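Side-chain contacts in putative D-lactate dehydrogenase (Chlamydomonas reinhardtii, PDB 4ZGS), which is the pyruvate reductase of the algal chloroplast and binds NAD, probably converting pyruvate to D-lactate with NADH as hydride donor: residues A[223-226]-A[227-231]; A[342-345]-A[346-349]. All coordinates share one frame; numbering follows the deposited sequence.

Contact 1: residues A[223-226]-A[227-231]; sequences VSLD and ELLAM
Ser-224 and Glu-227 form a capping box at the start of helix 225-231, each backbone N-H directed at the other's side chain. In one direction Ser-224 N donates to Glu-227 OE1 in a nearly straight bond; its modelled length of 2.4 Å is too short to be trusted. In the other, Glu-227 N donates to Ser-224 OG at 3.2 Å, more bent at 148°, although the hydroxyl is less surely placed. Glu-227 reaches back because its CG stands beside its own backbone N (chi1 -67°), which turns the chain toward the N terminus of the helix. Serine suits the N-cap because its short hydroxyl can accept from an amide of the first turn, which has no carbonyl of an earlier turn to use. Glutamate suits the third helical position, where its charge is likely to be stabilised by the positive end of the helix dipole. Asp-226 adds a second carboxylate here, paired by a salt bridge with Lys-256.

Val-223, just before the cap, and Leu-228 make the accompanying hydrophobic staple, with Val-223 CG2 3.7 Å from Leu-228 CB. The same methyl meets Met-231 tip to tip, 3.4 Å from its CE, the long, flexible thioether reaching it from nearly a turn beyond Leu-228. Leu-225 CD1 touches Leu-229 CG at 4.1 Å. In the backbone, Leu-228 N binds Ser-224 O (2.9 Å) and Leu-229 N binds Leu-225 O (3.0 Å), the first regular helical bonds.

Val-223 is also hydrogen-bonded through its backbone to Ala-206 of strand 203-207, an outermost strand of this chain's Rossmann-type sheet. Val-223 and Met-231 cover Phe-205, Leu-228 covers Tyr-207 and Val-184, and the helix thus packs on strands 203-207 and 180-184 before the chain enters strand 234-237.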
loop_
_atom_site.group_PDB
_atom_site.type_symbol
_atom_site.label_atom_id
_atom_site.label_comp_id
_atom_site.label_asym_id
_atom_site.label_seq_id
_atom_site.Cartn_x
_atom_site.Cartn_y
_atom_site.Cartn_z
ATOM N N VAL A 223 7.508 41.237 0.110
ATOM C CA VAL A 223 6.408 41.762 0.901
ATOM C C VAL A 223 6.620 41.348 2.341
ATOM O O VAL A 223 7.597 40.667 2.650
ATOM C CB VAL A 223 5.052 41.248 0.418
ATOM C CG1 VAL A 223 4.854 41.615 -1.059
ATOM C CG2 VAL A 223 4.943 39.740 0.642
ATOM N N SER A 224 5.739 41.787 3.231
ATOM C CA SER A 224 5.828 41.364 4.622
ATOM C C SER A 224 5.349 39.910 4.802
ATOM O O SER A 224 4.671 39.330 3.937
ATOM C CB SER A 224 5.061 42.332 5.534
ATOM O OG SER A 224 3.671 42.113 5.502
ATOM N N LEU A 225 5.768 39.295 5.900
ATOM C CA LEU A 225 5.379 37.919 6.175
ATOM C C LEU A 225 3.848 37.816 6.266
ATOM O O LEU A 225 3.239 36.926 5.661
ATOM C CB LEU A 225 6.054 37.413 7.457
ATOM C CG LEU A 225 5.812 35.938 7.777
ATOM C CD1 LEU A 225 6.042 35.086 6.558
ATOM C CD2 LEU A 225 6.730 35.531 8.875
ATOM N N ASP A 226 3.224 38.742 6.991
ATOM C CA ASP A 226 1.767 38.755 7.085
ATOM C C ASP A 226 1.114 38.905 5.698
ATOM O O ASP A 226 0.091 38.265 5.433
ATOM C CB ASP A 226 1.275 39.886 7.994
ATOM C CG ASP A 226 1.403 39.558 9.474
ATOM O OD1 ASP A 226 1.454 38.362 9.822
ATOM O OD2 ASP A 226 1.383 40.503 10.300
ATOM N N GLU A 227 1.723 39.717 4.819
ATOM C CA GLU A 227 1.204 39.968 3.456
ATOM C C GLU A 227 1.276 38.736 2.564
ATOM O O GLU A 227 0.332 38.429 1.818
ATOM C CB GLU A 227 1.980 41.108 2.772
ATOM C CG GLU A 227 1.795 42.491 3.384
ATOM C CD GLU A 227 2.725 43.538 2.777
ATOM O OE1 GLU A 227 3.909 43.220 2.536
ATOM O OE2 GLU A 227 2.282 44.683 2.556
ATOM N N LEU A 228 2.411 38.050 2.629
ATOM C CA LEU A 228 2.611 36.835 1.865
ATOM C C LEU A 228 1.641 35.736 2.323
ATOM O O LEU A 228 1.008 35.054 1.490
ATOM C CB LEU A 228 4.059 36.374 2.004
ATOM C CG LEU A 228 4.440 35.045 1.370
ATOM C CD1 LEU A 228 5.903 35.056 0.999
ATOM C CD2 LEU A 228 4.111 33.900 2.370
ATOM N N LEU A 229 1.488 35.599 3.641
ATOM C CA LEU A 229 0.607 34.550 4.195
ATOM C C LEU A 229 -0.837 34.778 3.827
ATOM O O LEU A 229 -1.600 33.834 3.636
ATOM C CB LEU A 229 0.711 34.479 5.719
ATOM C CG LEU A 229 2.043 34.045 6.298
ATOM C CD1 LEU A 229 1.967 34.178 7.812
ATOM C CD2 LEU A 229 2.366 32.626 5.853
ATOM N N ALA A 230 -1.207 36.043 3.752
ATOM C CA ALA A 230 -2.581 36.397 3.493
ATOM C C ALA A 230 -2.942 36.138 2.048
ATOM O O ALA A 230 -4.075 35.778 1.754
ATOM C CB ALA A 230 -2.829 37.842 3.842
ATOM N N MET A 231 -1.992 36.357 1.143
ATOM C CA MET A 231 -2.291 36.260 -0.282
ATOM C C MET A 231 -1.994 34.912 -0.931
ATOM O O MET A 231 -2.405 34.682 -2.063
ATOM C CB MET A 231 -1.520 37.334 -1.036
ATOM C CG MET A 231 -0.003 37.132 -1.059
ATOM S SD MET A 231 0.817 38.360 -2.128
ATOM C CE MET A 231 2.405 38.494 -1.311
#

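Contact 2: residues A[342-345]-A[346-349]; sequences EALN and NICT
The side-chain amide of Asn-346 has one face covered by the carbonyl oxygen of Glu-342, which sits almost directly above CG, 3.6 Å from it. OD1 is hydrogen-bonded to Ser-135 OG, while at the other end of the amide ND2 makes a weak bond to a water 2.7 Å away, displaced from the amide plane toward that same covered face. The water in turn donates to Glu-342 O at 3.1 Å, linking the amide to the preceding turn. With CG beside its own backbone N (chi1 -67°), the amide is laid back over the preceding turn, against the Glu-342 carbonyl. Asparagine suits the place because one flat group offers both an acceptor and a donor; an alanine here would probably leave Ser-135 and the water without these partners and uncover the Glu-342 carbonyl.

All this belongs to the first two turns of α-helix 341-359, which follows the last strand of the NAD-binding domain and packs on helix 44-57 of the other domain. Its backbone bond from Asn-346 N to Glu-342 O is weak, at 3.4 Å, whereas Thr-349 N meets Asn-345 O at 2.9 Å and nearly straight, 176°.

On the buried flank Leu-344 and Ile-347 lie side by side, Leu-344 CD2 being 3.9 Å from Ile-347 CD1; their branched, apolar ends both pack on Phe-49. The Glu-342 carboxylate forms a salt bridge with Lys-179 of the second subunit.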
loop_
_atom_site.group_PDB
_atom_site.type_symbol
_atom_site.label_atom_id
_atom_site.label_comp_id
_atom_site.label_asym_id
_atom_site.label_seq_id
_atom_site.Cartn_x
_atom_site.Cartn_y
_atom_site.Cartn_z
ATOM N N GLU A 342 23.193 14.165 -8.022
ATOM C CA GLU A 342 24.014 15.392 -8.073
ATOM C C GLU A 342 24.452 15.892 -6.686
ATOM O O GLU A 342 25.598 16.310 -6.523
ATOM C CB GLU A 342 23.297 16.527 -8.833
ATOM C CG GLU A 342 23.053 16.248 -10.340
ATOM C CD GLU A 342 21.777 15.407 -10.632
ATOM O OE1 GLU A 342 21.104 14.999 -9.675
ATOM O OE2 GLU A 342 21.442 15.168 -11.818
ATOM N N ALA A 343 23.545 15.900 -5.707
ATOM C CA ALA A 343 23.909 16.392 -4.378
ATOM C C ALA A 343 24.908 15.460 -3.656
ATOM O O ALA A 343 25.810 15.939 -2.972
ATOM C CB ALA A 343 22.688 16.601 -3.531
ATOM N N LEU A 344 24.750 14.147 -3.816
ATOM C CA LEU A 344 25.642 13.170 -3.175
ATOM C C LEU A 344 27.064 13.262 -3.732
ATOM O O LEU A 344 28.057 13.038 -3.006
ATOM C CB LEU A 344 25.081 11.754 -3.337
ATOM C CG LEU A 344 23.821 11.578 -2.487
ATOM C CD1 LEU A 344 23.177 10.281 -2.793
ATOM C CD2 LEU A 344 24.147 11.652 -1.008
ATOM N N ASN A 345 27.153 13.570 -5.030
ATOM C CA ASN A 345 28.442 13.788 -5.674
ATOM C C ASN A 345 29.187 14.960 -5.045
ATOM O O ASN A 345 30.321 14.806 -4.663
ATOM C CB ASN A 345 28.265 13.948 -7.172
ATOM C CG ASN A 345 27.936 12.628 -7.847
ATOM O OD1 ASN A 345 28.258 11.559 -7.321
ATOM N ND2 ASN A 345 27.283 12.690 -9.004
ATOM N N ASN A 346 28.522 16.088 -4.862
ATOM C CA ASN A 346 29.093 17.206 -4.134
ATOM C C ASN A 346 29.599 16.722 -2.780
ATOM O O ASN A 346 30.745 16.981 -2.383
ATOM C CB ASN A 346 28.054 18.315 -3.915
ATOM C CG ASN A 346 27.615 19.001 -5.209
ATOM O OD1 ASN A 346 26.713 19.845 -5.194
ATOM N ND2 ASN A 346 28.231 18.634 -6.327
ATOM N N ILE A 347 28.735 15.986 -2.084
ATOM C CA ILE A 347 29.039 15.449 -0.766
ATOM C C ILE A 347 30.248 14.522 -0.785
ATOM O O ILE A 347 31.131 14.662 0.051
ATOM C CB ILE A 347 27.829 14.687 -0.190
ATOM C CG1 ILE A 347 26.688 15.649 0.140
ATOM C CG2 ILE A 347 28.229 13.889 1.036
ATOM C CD1 ILE A 347 25.405 14.949 0.565
ATOM N N CYS A 348 30.302 13.588 -1.736
ATOM C CA CYS A 348 31.444 12.659 -1.818
ATOM C C CYS A 348 32.739 13.411 -2.111
ATOM O O CYS A 348 33.733 13.248 -1.384
ATOM C CB CYS A 348 31.234 11.573 -2.883
ATOM S SG CYS A 348 32.586 10.457 -3.196
ATOM N N THR A 349 32.731 14.223 -3.168
ATOM C CA THR A 349 33.959 14.879 -3.589
ATOM C C THR A 349 34.430 15.912 -2.554
ATOM O O THR A 349 35.615 16.001 -2.284
ATOM C CB THR A 349 33.787 15.556 -4.922
ATOM O OG1 THR A 349 33.102 16.780 -4.728
ATOM C CG2 THR A 349 33.013 14.686 -5.845
HETATM O O HOH W 1 26.797 18.303 -8.545
#

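Running from the N terminus, the chain completes contact 1 well before it reaches contact 2; the two are in series and neither nest nor cross. Each is local, contact 1 at the start of a helix and contact 2 within one, so neither closes a long loop. Contact 1 starts helix 225-231 on the crossover between strands 203-207 and 234-237 of the six-stranded, NAD-binding sheet. After the remaining strands of that sheet, ending with 330-332, the chain returns along helix 341-359 to the N-terminal part of the fold, where contact 2 borders a second subunit. The centres of contact 1 and contact 2 are about 36 Å apart, and their nearest atoms about 25 Å.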